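Local coordinates for resiniferatoxin-binding, phosphotriesterase-related protein (Rhodobacter sphaeroides 2.4.1, PDB 3K2G), which probably acts as a phosphotriesterase-family hydrolase, a TIM-barrel enzyme holding two zinc ions per subunit, and possibly binds resiniferatoxin, at residues Q38-C43 against N79-D84; I111-V116 against M131-Y136; D72-K77 against F268-Q273; L32-L37 against V104-R109. One frame throughout, in Å; residues are numbered along the deposited sequence.

Contact 1. Residues Q38-C43 against N79-D84. With DTV ((2S,3S)-1,4-dimercaptobutane-2,3-diol), chain K.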
# COMPACT_ATOMS: atom_id res chain seq x y z
N GLN B 38 -15.35 21.82 -30.89
CA GLN B 38 -15.34 21.38 -32.29
C GLN B 38 -13.91 20.90 -32.53
O GLN B 38 -12.97 21.52 -32.04
CB GLN B 38 -15.63 22.55 -33.23
CG GLN B 38 -17.04 23.11 -33.20
CD GLN B 38 -18.06 22.15 -33.79
OE1 GLN B 38 -18.58 21.28 -33.10
NE2 GLN B 38 -18.32 22.29 -35.09
N ASN B 39 -13.73 19.81 -33.27
CA ASN B 39 -12.38 19.34 -33.55
C ASN B 39 -12.37 18.27 -34.63
O ASN B 39 -13.42 17.89 -35.14
CB ASN B 39 -11.72 18.78 -32.28
CG ASN B 39 -12.31 17.45 -31.85
OD1 ASN B 39 -13.28 16.96 -32.44
ND2 ASN B 39 -11.73 16.85 -30.81
N ASP B 40 -11.18 17.79 -34.96
CA ASP B 40 -11.01 16.77 -35.98
C ASP B 40 -9.92 15.78 -35.56
O ASP B 40 -8.74 16.13 -35.52
CB ASP B 40 -10.67 17.43 -37.32
CG ASP B 40 -10.39 16.42 -38.41
OD1 ASP B 40 -11.19 15.47 -38.57
OD2 ASP B 40 -9.37 16.58 -39.12
N CYS B 41 -10.32 14.55 -35.24
CA CYS B 41 -9.39 13.52 -34.80
C CYS B 41 -9.32 12.33 -35.76
O CYS B 41 -8.94 11.23 -35.37
CB CYS B 41 -9.80 13.01 -33.42
SG CYS B 41 -9.70 14.25 -32.11
N ARG B 42 -9.69 12.56 -37.02
CA ARG B 42 -9.68 11.50 -38.02
C ARG B 42 -8.32 10.84 -38.22
O ARG B 42 -8.24 9.68 -38.63
CB ARG B 42 -10.19 12.05 -39.36
CG ARG B 42 -11.63 12.55 -39.31
CD ARG B 42 -12.12 12.95 -40.69
NE ARG B 42 -12.06 11.84 -41.64
CZ ARG B 42 -12.72 10.69 -41.51
NH1 ARG B 42 -13.51 10.49 -40.46
NH2 ARG B 42 -12.60 9.74 -42.43
N CYS B 43 -7.24 11.57 -37.94
CA CYS B 43 -5.90 11.03 -38.11
C CYS B 43 -5.53 10.05 -36.99
O CYS B 43 -4.39 9.60 -36.91
CB CYS B 43 -4.88 12.17 -38.17
SG CYS B 43 -5.15 13.47 -36.95
N ASN B 79 -17.33 8.83 -34.93
CA ASN B 79 -17.07 9.27 -33.56
C ASN B 79 -15.93 10.28 -33.41
O ASN B 79 -16.02 11.22 -32.62
CB ASN B 79 -16.77 8.04 -32.70
CG ASN B 79 -16.55 8.37 -31.24
OD1 ASN B 79 -17.37 9.03 -30.61
ND2 ASN B 79 -15.45 7.88 -30.68
N ILE B 80 -14.87 10.09 -34.19
CA ILE B 80 -13.68 10.93 -34.09
C ILE B 80 -13.69 12.30 -34.78
O ILE B 80 -12.76 12.65 -35.51
CB ILE B 80 -12.44 10.14 -34.55
CG1 ILE B 80 -12.61 9.67 -35.99
CG2 ILE B 80 -12.24 8.93 -33.63
CD1 ILE B 80 -11.46 8.81 -36.49
N ALA B 81 -14.73 13.08 -34.51
CA ALA B 81 -14.83 14.43 -35.05
C ALA B 81 -16.07 15.12 -34.51
O ALA B 81 -17.19 14.65 -34.69
CB ALA B 81 -14.87 14.40 -36.58
N LEU B 82 -15.84 16.23 -33.82
CA LEU B 82 -16.92 17.03 -33.27
C LEU B 82 -17.14 18.10 -34.34
O LEU B 82 -16.39 19.08 -34.41
CB LEU B 82 -16.50 17.65 -31.93
CG LEU B 82 -16.26 16.67 -30.77
CD1 LEU B 82 -15.70 17.40 -29.56
CD2 LEU B 82 -17.58 16.00 -30.40
N ASP B 83 -18.15 17.88 -35.17
CA ASP B 83 -18.45 18.77 -36.29
C ASP B 83 -19.86 19.33 -36.36
O ASP B 83 -20.20 20.00 -37.34
CB ASP B 83 -18.14 18.05 -37.60
CG ASP B 83 -18.78 16.67 -37.67
OD1 ASP B 83 -19.76 16.43 -36.93
OD2 ASP B 83 -18.31 15.84 -38.47
N ASP B 84 -20.69 19.07 -35.36
CA ASP B 84 -22.04 19.62 -35.39
C ASP B 84 -22.11 20.80 -34.43
O ASP B 84 -22.22 20.62 -33.22
CB ASP B 84 -23.08 18.57 -34.99
CG ASP B 84 -24.50 19.05 -35.26
OD1 ASP B 84 -24.89 20.11 -34.72
OD2 ASP B 84 -25.23 18.37 -36.01
S1 DTV K . -3.71 10.91 -28.05
C1 DTV K . -4.47 12.50 -28.62
C2 DTV K . -5.78 12.32 -29.39
O2 DTV K . -6.71 11.68 -28.53
C3 DTV K . -6.34 13.68 -29.84
O3 DTV K . -6.63 14.46 -28.71
C4 DTV K . -7.63 13.54 -30.65
S4 DTV K . -7.75 14.78 -31.97

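Contact 2. Residues I111-V116 against M131-Y136. With DTV ((2S,3S)-1,4-dimercaptobutane-2,3-diol), chain K.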
# COMPACT_ATOMS: atom_id res chain seq x y z
N ILE B 111 -5.68 20.03 -35.27
CA ILE B 111 -6.88 19.35 -34.79
C ILE B 111 -8.20 20.10 -34.94
O ILE B 111 -9.19 19.74 -34.30
CB ILE B 111 -6.72 18.90 -33.31
CG1 ILE B 111 -6.30 20.08 -32.43
CG2 ILE B 111 -5.72 17.76 -33.22
CD1 ILE B 111 -6.19 19.72 -30.94
N GLY B 112 -8.22 21.14 -35.77
CA GLY B 112 -9.46 21.86 -36.02
C GLY B 112 -9.84 23.14 -35.29
O GLY B 112 -11.03 23.40 -35.10
N ARG B 113 -8.86 23.95 -34.90
CA ARG B 113 -9.18 25.19 -34.20
C ARG B 113 -9.93 26.13 -35.15
O ARG B 113 -9.51 26.33 -36.28
CB ARG B 113 -7.90 25.87 -33.69
CG ARG B 113 -8.15 27.16 -32.91
CD ARG B 113 -6.85 27.84 -32.53
NE ARG B 113 -6.04 28.19 -33.70
CZ ARG B 113 -4.90 28.86 -33.65
NH1 ARG B 113 -4.42 29.27 -32.48
NH2 ARG B 113 -4.22 29.13 -34.76
N ASP B 114 -11.04 26.70 -34.68
CA ASP B 114 -11.84 27.60 -35.50
C ASP B 114 -12.48 28.72 -34.67
O ASP B 114 -13.52 28.53 -34.04
CB ASP B 114 -12.95 26.82 -36.21
CG ASP B 114 -13.60 27.62 -37.32
OD1 ASP B 114 -13.87 28.82 -37.12
OD2 ASP B 114 -13.86 27.03 -38.39
N PRO B 115 -11.87 29.92 -34.69
CA PRO B 115 -12.40 31.06 -33.93
C PRO B 115 -13.80 31.50 -34.36
O PRO B 115 -14.56 32.05 -33.55
CB PRO B 115 -11.35 32.14 -34.15
CG PRO B 115 -10.77 31.80 -35.48
CD PRO B 115 -10.64 30.30 -35.41
N VAL B 116 -14.15 31.27 -35.61
CA VAL B 116 -15.47 31.65 -36.09
C VAL B 116 -16.54 30.83 -35.37
O VAL B 116 -17.51 31.38 -34.85
CB VAL B 116 -15.61 31.40 -37.61
CG1 VAL B 116 -16.99 31.82 -38.07
CG2 VAL B 116 -14.54 32.18 -38.36
N MSE B 131 -9.59 30.72 -26.26
CA MSE B 131 -8.96 29.95 -27.33
C MSE B 131 -7.47 29.69 -27.18
O MSE B 131 -6.70 30.59 -26.80
CB MSE B 131 -9.23 30.64 -28.67
CG MSE B 131 -8.57 30.02 -29.90
SE MSE B 131 -9.24 30.87 -31.53
CE MSE B 131 -8.35 32.60 -31.27
N GLY B 132 -7.06 28.46 -27.48
CA GLY B 132 -5.67 28.06 -27.38
C GLY B 132 -4.90 28.25 -28.68
O GLY B 132 -5.40 28.84 -29.63
N ALA B 133 -3.68 27.73 -28.70
CA ALA B 133 -2.82 27.86 -29.87
C ALA B 133 -1.63 26.91 -29.83
O ALA B 133 -1.42 26.20 -28.85
CB ALA B 133 -2.34 29.30 -29.99
N GLY B 134 -0.83 26.93 -30.90
CA GLY B 134 0.33 26.07 -30.97
C GLY B 134 0.08 24.80 -31.76
O GLY B 134 -0.97 24.64 -32.38
N TYR B 135 1.05 23.89 -31.72
CA TYR B 135 0.95 22.62 -32.43
C TYR B 135 0.73 21.44 -31.50
O TYR B 135 1.17 21.45 -30.35
CB TYR B 135 2.21 22.41 -33.27
CG TYR B 135 2.30 23.41 -34.41
CD1 TYR B 135 1.56 23.23 -35.58
CD2 TYR B 135 3.08 24.56 -34.30
CE1 TYR B 135 1.59 24.17 -36.61
CE2 TYR B 135 3.11 25.51 -35.32
CZ TYR B 135 2.36 25.31 -36.47
OH TYR B 135 2.39 26.26 -37.47
N TYR B 136 0.05 20.42 -32.01
CA TYR B 136 -0.26 19.23 -31.25
C TYR B 136 0.75 18.11 -31.52
O TYR B 136 1.89 18.38 -31.89
CB TYR B 136 -1.68 18.78 -31.63
CG TYR B 136 -2.35 17.89 -30.61
CD1 TYR B 136 -2.25 18.16 -29.25
CD2 TYR B 136 -3.12 16.80 -31.02
CE1 TYR B 136 -2.91 17.38 -28.31
CE2 TYR B 136 -3.78 16.01 -30.09
CZ TYR B 136 -3.68 16.31 -28.74
OH TYR B 136 -4.36 15.56 -27.81
S1 DTV K . -3.71 10.91 -28.05
C1 DTV K . -4.47 12.50 -28.62
C2 DTV K . -5.78 12.32 -29.39
O2 DTV K . -6.71 11.68 -28.53
C3 DTV K . -6.34 13.68 -29.84
O3 DTV K . -6.63 14.46 -28.71
C4 DTV K . -7.63 13.54 -30.65
S4 DTV K . -7.75 14.78 -31.97

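Contact 3. Residues D72-K77 against F268-Q273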
# COMPACT_ATOMS: atom_id res chain seq x y z
N ASP B 72 -13.03 0.59 -27.59
CA ASP B 72 -12.13 1.02 -28.66
C ASP B 72 -12.78 2.21 -29.40
O ASP B 72 -13.26 2.08 -30.53
CB ASP B 72 -11.88 -0.17 -29.61
CG ASP B 72 -10.93 0.17 -30.75
OD1 ASP B 72 -10.10 1.08 -30.60
OD2 ASP B 72 -11.01 -0.51 -31.80
N PRO B 73 -12.82 3.38 -28.75
CA PRO B 73 -13.40 4.63 -29.27
C PRO B 73 -12.92 5.02 -30.66
O PRO B 73 -13.71 5.50 -31.48
CB PRO B 73 -12.99 5.67 -28.23
CG PRO B 73 -12.95 4.89 -26.97
CD PRO B 73 -12.25 3.61 -27.41
N PHE B 74 -11.64 4.83 -30.93
CA PHE B 74 -11.07 5.20 -32.22
C PHE B 74 -11.36 4.27 -33.38
O PHE B 74 -10.82 4.45 -34.47
CB PHE B 74 -9.56 5.39 -32.08
CG PHE B 74 -9.18 6.53 -31.20
CD1 PHE B 74 -9.79 7.78 -31.34
CD2 PHE B 74 -8.17 6.39 -30.25
CE1 PHE B 74 -9.41 8.85 -30.54
CE2 PHE B 74 -7.78 7.46 -29.46
CZ PHE B 74 -8.39 8.69 -29.60
N VAL B 75 -12.20 3.27 -33.16
CA VAL B 75 -12.54 2.33 -34.22
C VAL B 75 -13.60 2.93 -35.14
O VAL B 75 -13.67 2.59 -36.32
CB VAL B 75 -13.10 1.00 -33.66
CG1 VAL B 75 -14.51 1.21 -33.13
CG2 VAL B 75 -13.11 -0.06 -34.75
N ASN B 76 -14.41 3.83 -34.59
CA ASN B 76 -15.52 4.46 -35.32
C ASN B 76 -15.17 5.80 -35.97
O ASN B 76 -14.83 6.76 -35.29
CB ASN B 76 -16.70 4.67 -34.35
CG ASN B 76 -18.02 4.85 -35.07
OD1 ASN B 76 -18.63 3.88 -35.54
ND2 ASN B 76 -18.48 6.09 -35.16
N LYS B 77 -15.29 5.86 -37.30
CA LYS B 77 -14.98 7.08 -38.04
C LYS B 77 -15.93 8.23 -37.70
O LYS B 77 -15.51 9.39 -37.63
CB LYS B 77 -15.04 6.82 -39.55
CG LYS B 77 -13.92 5.93 -40.08
CD LYS B 77 -14.05 5.73 -41.58
CE LYS B 77 -12.93 4.85 -42.12
NZ LYS B 77 -13.05 4.65 -43.59
N PHE B 268 -13.09 4.98 -20.96
CA PHE B 268 -12.85 4.12 -22.11
C PHE B 268 -11.56 3.32 -22.00
O PHE B 268 -10.68 3.64 -21.20
CB PHE B 268 -12.77 4.93 -23.40
CG PHE B 268 -13.83 5.98 -23.54
CD1 PHE B 268 -15.15 5.72 -23.19
CD2 PHE B 268 -13.52 7.23 -24.08
CE1 PHE B 268 -16.15 6.69 -23.36
CE2 PHE B 268 -14.50 8.20 -24.26
CZ PHE B 268 -15.82 7.93 -23.90
N PHE B 269 -11.47 2.27 -22.82
CA PHE B 269 -10.27 1.46 -22.92
C PHE B 269 -9.77 1.75 -24.33
O PHE B 269 -10.49 1.53 -25.30
CB PHE B 269 -10.57 -0.03 -22.80
CG PHE B 269 -9.36 -0.90 -23.02
CD1 PHE B 269 -8.31 -0.89 -22.10
CD2 PHE B 269 -9.23 -1.68 -24.16
CE1 PHE B 269 -7.15 -1.64 -22.32
CE2 PHE B 269 -8.08 -2.44 -24.40
CZ PHE B 269 -7.04 -2.42 -23.47
N TYR B 270 -8.56 2.27 -24.45
CA TYR B 270 -8.01 2.59 -25.76
C TYR B 270 -7.26 1.41 -26.35
O TYR B 270 -6.06 1.23 -26.11
CB TYR B 270 -7.11 3.83 -25.66
CG TYR B 270 -7.91 5.09 -25.43
CD1 TYR B 270 -8.72 5.61 -26.44
CD2 TYR B 270 -7.89 5.74 -24.20
CE1 TYR B 270 -9.49 6.74 -26.23
CE2 TYR B 270 -8.67 6.87 -23.98
CZ TYR B 270 -9.47 7.37 -25.00
OH TYR B 270 -10.26 8.48 -24.80
N ALA B 271 -7.98 0.61 -27.13
CA ALA B 271 -7.43 -0.59 -27.76
C ALA B 271 -6.08 -0.36 -28.42
O ALA B 271 -5.17 -1.19 -28.30
CB ALA B 271 -8.42 -1.14 -28.78
N ASP B 272 -5.96 0.76 -29.13
CA ASP B 272 -4.73 1.13 -29.83
C ASP B 272 -3.51 1.15 -28.91
O ASP B 272 -2.51 0.49 -29.18
CB ASP B 272 -4.89 2.51 -30.47
CG ASP B 272 -5.41 3.56 -29.49
OD1 ASP B 272 -6.59 3.47 -29.08
OD2 ASP B 272 -4.63 4.48 -29.13
N GLN B 273 -3.62 1.91 -27.83
CA GLN B 273 -2.54 2.06 -26.86
C GLN B 273 -2.54 0.93 -25.84
O GLN B 273 -1.51 0.66 -25.21
CB GLN B 273 -2.70 3.38 -26.10
CG GLN B 273 -2.54 4.65 -26.93
CD GLN B 273 -3.21 5.84 -26.25
OE1 GLN B 273 -4.42 6.04 -26.38
NE2 GLN B 273 -2.43 6.62 -25.50
O HOH W 1 -9.74 3.29 -29.39

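Contact 4. Residues L32-L37 against V104-R109. With ZN (zinc ion), chain I.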
# COMPACT_ATOMS: atom_id res chain seq x y z
N LEU B 32 -14.52 25.31 -17.01
CA LEU B 32 -14.01 24.02 -17.45
C LEU B 32 -12.72 24.39 -18.20
O LEU B 32 -12.77 25.01 -19.27
CB LEU B 32 -14.99 23.32 -18.40
CG LEU B 32 -16.25 22.68 -17.80
CD1 LEU B 32 -17.14 22.14 -18.92
CD2 LEU B 32 -15.85 21.55 -16.86
N MSE B 33 -11.59 24.03 -17.61
CA MSE B 33 -10.27 24.34 -18.16
C MSE B 33 -9.85 23.60 -19.42
O MSE B 33 -8.90 24.01 -20.09
CB MSE B 33 -9.20 24.10 -17.10
CG MSE B 33 -9.11 25.18 -16.03
SE MSE B 33 -8.68 26.91 -16.69
CE MSE B 33 -7.10 26.42 -17.68
N HIS B 34 -10.53 22.52 -19.76
CA HIS B 34 -10.10 21.76 -20.93
C HIS B 34 -11.22 21.01 -21.63
O HIS B 34 -11.57 19.90 -21.24
CB HIS B 34 -8.99 20.80 -20.48
CG HIS B 34 -8.28 20.12 -21.60
ND1 HIS B 34 -6.91 20.12 -21.71
CD2 HIS B 34 -8.74 19.37 -22.62
CE1 HIS B 34 -6.55 19.40 -22.76
NE2 HIS B 34 -7.64 18.93 -23.33
N GLU B 35 -11.76 21.63 -22.67
CA GLU B 35 -12.85 21.02 -23.44
C GLU B 35 -12.69 21.36 -24.91
O GLU B 35 -12.18 22.42 -25.26
CB GLU B 35 -14.20 21.56 -22.98
CG GLU B 35 -14.49 21.45 -21.50
CD GLU B 35 -14.60 20.02 -21.01
OE1 GLU B 35 -14.99 19.14 -21.81
OE2 GLU B 35 -14.30 19.77 -19.82
N HIS B 36 -13.13 20.45 -25.78
CA HIS B 36 -13.08 20.71 -27.21
C HIS B 36 -14.53 20.89 -27.63
O HIS B 36 -15.37 20.03 -27.35
CB HIS B 36 -12.45 19.54 -27.95
CG HIS B 36 -11.02 19.30 -27.56
ND1 HIS B 36 -9.98 20.04 -28.07
CD2 HIS B 36 -10.48 18.45 -26.67
CE1 HIS B 36 -8.85 19.66 -27.51
NE2 HIS B 36 -9.13 18.69 -26.65
N LEU B 37 -14.83 22.02 -28.27
CA LEU B 37 -16.19 22.31 -28.70
C LEU B 37 -16.43 21.84 -30.13
O LEU B 37 -17.55 21.52 -30.51
CB LEU B 37 -16.47 23.80 -28.56
CG LEU B 37 -16.22 24.26 -27.11
CD1 LEU B 37 -16.58 25.72 -26.96
CD2 LEU B 37 -17.04 23.40 -26.16
N VAL B 104 -12.54 26.72 -21.57
CA VAL B 104 -11.25 26.89 -22.22
C VAL B 104 -11.11 25.79 -23.26
O VAL B 104 -11.10 24.60 -22.92
CB VAL B 104 -10.07 26.78 -21.21
CG1 VAL B 104 -8.74 26.97 -21.93
CG2 VAL B 104 -10.23 27.84 -20.11
N ASP B 105 -11.03 26.18 -24.53
CA ASP B 105 -10.91 25.21 -25.61
C ASP B 105 -9.48 25.23 -26.14
O ASP B 105 -9.07 26.15 -26.85
CB ASP B 105 -11.88 25.55 -26.74
CG ASP B 105 -11.92 24.47 -27.80
OD1 ASP B 105 -10.85 23.91 -28.12
OD2 ASP B 105 -13.03 24.18 -28.31
N PRO B 106 -8.70 24.20 -25.80
CA PRO B 106 -7.30 24.09 -26.23
C PRO B 106 -7.09 23.46 -27.61
O PRO B 106 -5.98 23.03 -27.92
CB PRO B 106 -6.68 23.25 -25.12
CG PRO B 106 -7.79 22.28 -24.82
CD PRO B 106 -9.03 23.16 -24.81
N THR B 107 -8.14 23.41 -28.42
CA THR B 107 -8.01 22.84 -29.76
C THR B 107 -7.04 23.74 -30.53
O THR B 107 -7.28 24.93 -30.67
CB THR B 107 -9.37 22.80 -30.52
OG1 THR B 107 -10.32 22.04 -29.76
CG2 THR B 107 -9.21 22.16 -31.89
N CYS B 108 -5.94 23.17 -31.01
CA CYS B 108 -4.96 23.97 -31.72
C CYS B 108 -4.77 23.59 -33.19
O CYS B 108 -5.62 22.93 -33.78
CB CYS B 108 -3.61 23.95 -30.99
SG CYS B 108 -2.91 22.30 -30.67
N ARG B 109 -3.64 24.01 -33.76
CA ARG B 109 -3.32 23.73 -35.16
C ARG B 109 -3.12 22.24 -35.39
O ARG B 109 -2.33 21.59 -34.70
CB ARG B 109 -2.06 24.47 -35.59
CG ARG B 109 -2.11 25.98 -35.41
CD ARG B 109 -0.96 26.65 -36.13
NE ARG B 109 -0.90 28.08 -35.85
CZ ARG B 109 -0.44 28.99 -36.70
NH1 ARG B 109 -0.00 28.62 -37.90
NH2 ARG B 109 -0.41 30.28 -36.36
ZN ZN I . -7.81 17.74 -25.22
O HOH W 2 -6.73 16.11 -25.36

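Contact 1. Residues Q38-C43 against N79-D84
The Asn39 carboxamide is the flat group that meets the other segment: its OD1 end is turned to Leu82, while ND2 bonds to the carbonyl of Phe306. Both residues belong to a loosely bonded two-stranded antiparallel sheet, made of strands 39-40 and 81-82, both within the long connection between barrel strand 31-32 and helix 85-97. Leu82 N donates to Asn39 OD1 over 3.0 Å, almost in line with the C=O bond (170° at the oxygen). Asn39 CG is lodged between the backbone N and the carbonyl carbon (chi1 72°), which puts OD1 within range of the Leu82 N-H on the facing strand. The leucine packs over the same oxygen, its CB 3.3 Å from Asn39 OD1. In return, Asn39 N donates to Leu82 O at 3.0 Å with a 157° angle at the hydrogen. Leu82 N thus has a sound bond to the side chain and a weak one to the backbone oxygen of the same asparagine. Further on, Cys41 N donates to Ile80 O (3.1 Å), and Ile80 CD1 rests 3.6 Å from Arg42 CA. Cys41 is covalently modified: its SG forms a disulfide of 2.0 Å with S4 of the dimercaptobutanediol.

Contact 2. Residues I111-V116 against M131-Y136
Arg113 NH1 donates to Gly132 O over 3.0 Å, the one hydrogen bond between residues 111-116 and 131-136. The acceptor lies within 3° of the guanidinium plane, and the nitrogen arrives in the carbonyl plane on a lone pair, so the N-H points nearly straight at the oxygen (162° at the hydrogen). The arginine side chain runs extended through chi1 and chi2 and then bends at chi3, which turns the guanidinium edge to this carbonyl; Ala133 CB sits at the same edge, 3.2 Å from Arg113 NH1. NH2 forms a salt bridge with Glu160 of helix 150-162. The aliphatic part of the arginine crosses selenomethionine 131 at about a right angle, Arg113 CD standing 3.8 Å from Met131 CG. Beyond it, Met131 SE touches Pro115 CB at 3.6 Å, so the first turn of helix 115-125 rests on the end of barrel strand 128-131. At the other end of the contact Ile111 CG2 is 3.5 Å from Tyr136 CD2, and Ile111 CD1 lies over one face of the ring, displaced to the rim. Tyr136 OH and O3 of the dimercaptobutanediol are hydrogen-bonded at 2.7 Å, and either could be the donor. Tyr136 is also one of the residues of the second zinc site, with Glu177, His209 and His238. A directed arginine bond thus holds the Gly132 carbonyl, while Ile111 packs on the metal-site tyrosine, consistent with limiting its movement.

Contact 3. Residues D72-K77 against F268-Q273
Phe74 and Tyr270 set the geometry here: their ring planes differ by 29°, with centroids 5.4 Å apart, so the rings are nearly parallel yet slid until they barely overlap. Only a margin of each touches the other, Phe74 CE2 coming to 3.7 Å from Tyr270 CD1. Pro73 fits beside this pair, its side chain crossing that of Tyr270 at about a right angle and meeting Phe268 obliquely, with Pro73 CG 3.6 Å from Phe268 CB. At the edge of the Phe74 ring, in its plane, stands a carboxylate: Asp272 OD1 is 3.5 Å from Phe74 CD2, where the ring hydrogens carry slight positive charge. The Asp272 chi1 of 51° holds that carboxylate between its own backbone N and carbonyl carbon, its plane turned 63° from the ring. No direct hydrogen bond joins the segments. Instead a water accepts from Phe74 N at 2.9 Å and donates to both Asp72 OD1 and Asp272 OD1, two oxygens of like charge 4.5 Å apart. That bridge, together with the salt bridge from Asp72 to Arg53, probably eases their repulsion. Ala271 CB lies 3.3 Å from Asp72 OD1. Phe269 packs on Arg332 of a second subunit. The whole is a wall of aromatic and proline side chains joining two distant loops, one of them holding strand 269-270, paired antiparallel with 275-276, and Phe74, of residues 72-77, lines the dimercaptobutanediol pocket.

Contact 4. Residues L32-L37 against V104-R109
Val104 N donates to Leu32 O at 2.9 Å, and Glu35 N to Val104 O at 3.1 Å, both nearly straight. These backbone bonds join the ends of neighbouring parallel strands of the TIM barrel, 31-32 and 102-105, and residues 32-37 carry the His-X-His metal motif at the end of the first. The intervening Met33 O, crowded by Val104 CB, is buried without a polar partner. Metal bonds come next. His34 NE2 and His36 NE2 each bind the zinc at 2.2 Å; a water, Glu177 and Asp304 complete the site. Pro106 covers one face of the first imidazole: its CG lies 3.6 Å from the centroid of the His34 ring, 7° off its normal, a CH-pi contact. Side-chain hydrogen bonds orient the second. His36 ND1 donates in the ring plane to Thr107 OG1 at an angle of 173°, which leaves NE2 directed to the metal, and Thr107 OG1 in turn donates to Asp105 OD1 on the syn side. That oxygen also accepts from Thr107 N, an Asx turn, so two bonds fix it and the carboxylate acts as a second shell to the zinc ligand; the chain of bonds could make His36 a somewhat stronger donor to the metal. The other carboxylate oxygen, Asp105 OD2, takes Leu37 N at 2.8 Å from above the carboxylate plane, 39° out of it.

Overall arrangement
Contacts 4 and 2 lie at the ends of barrel strands beside the metals; contacts 1 and 3 are in loops further out. Contact 4 lies about 5 Å from the centre of the chain and joins strands 31-32 and 102-105; contact 2, with its centre 8 Å away, carries on to strand 128-131 and is joined to contact 4 by a probable hydrogen bond from Gly132 N to Asp105 O. Contact 1 is 13 Å from each of them and touches both. Contact 3, 21 Å from contact 4 and not touching it, stands outermost, reaching contact 1 through Phe74 and Ile80. Along the chain contact 4 closes before contact 2 opens, while contacts 1 and 3 interleave. Zinc-site residues come from contacts 4 and 2, pocket residues from contacts 1, 2 and 3.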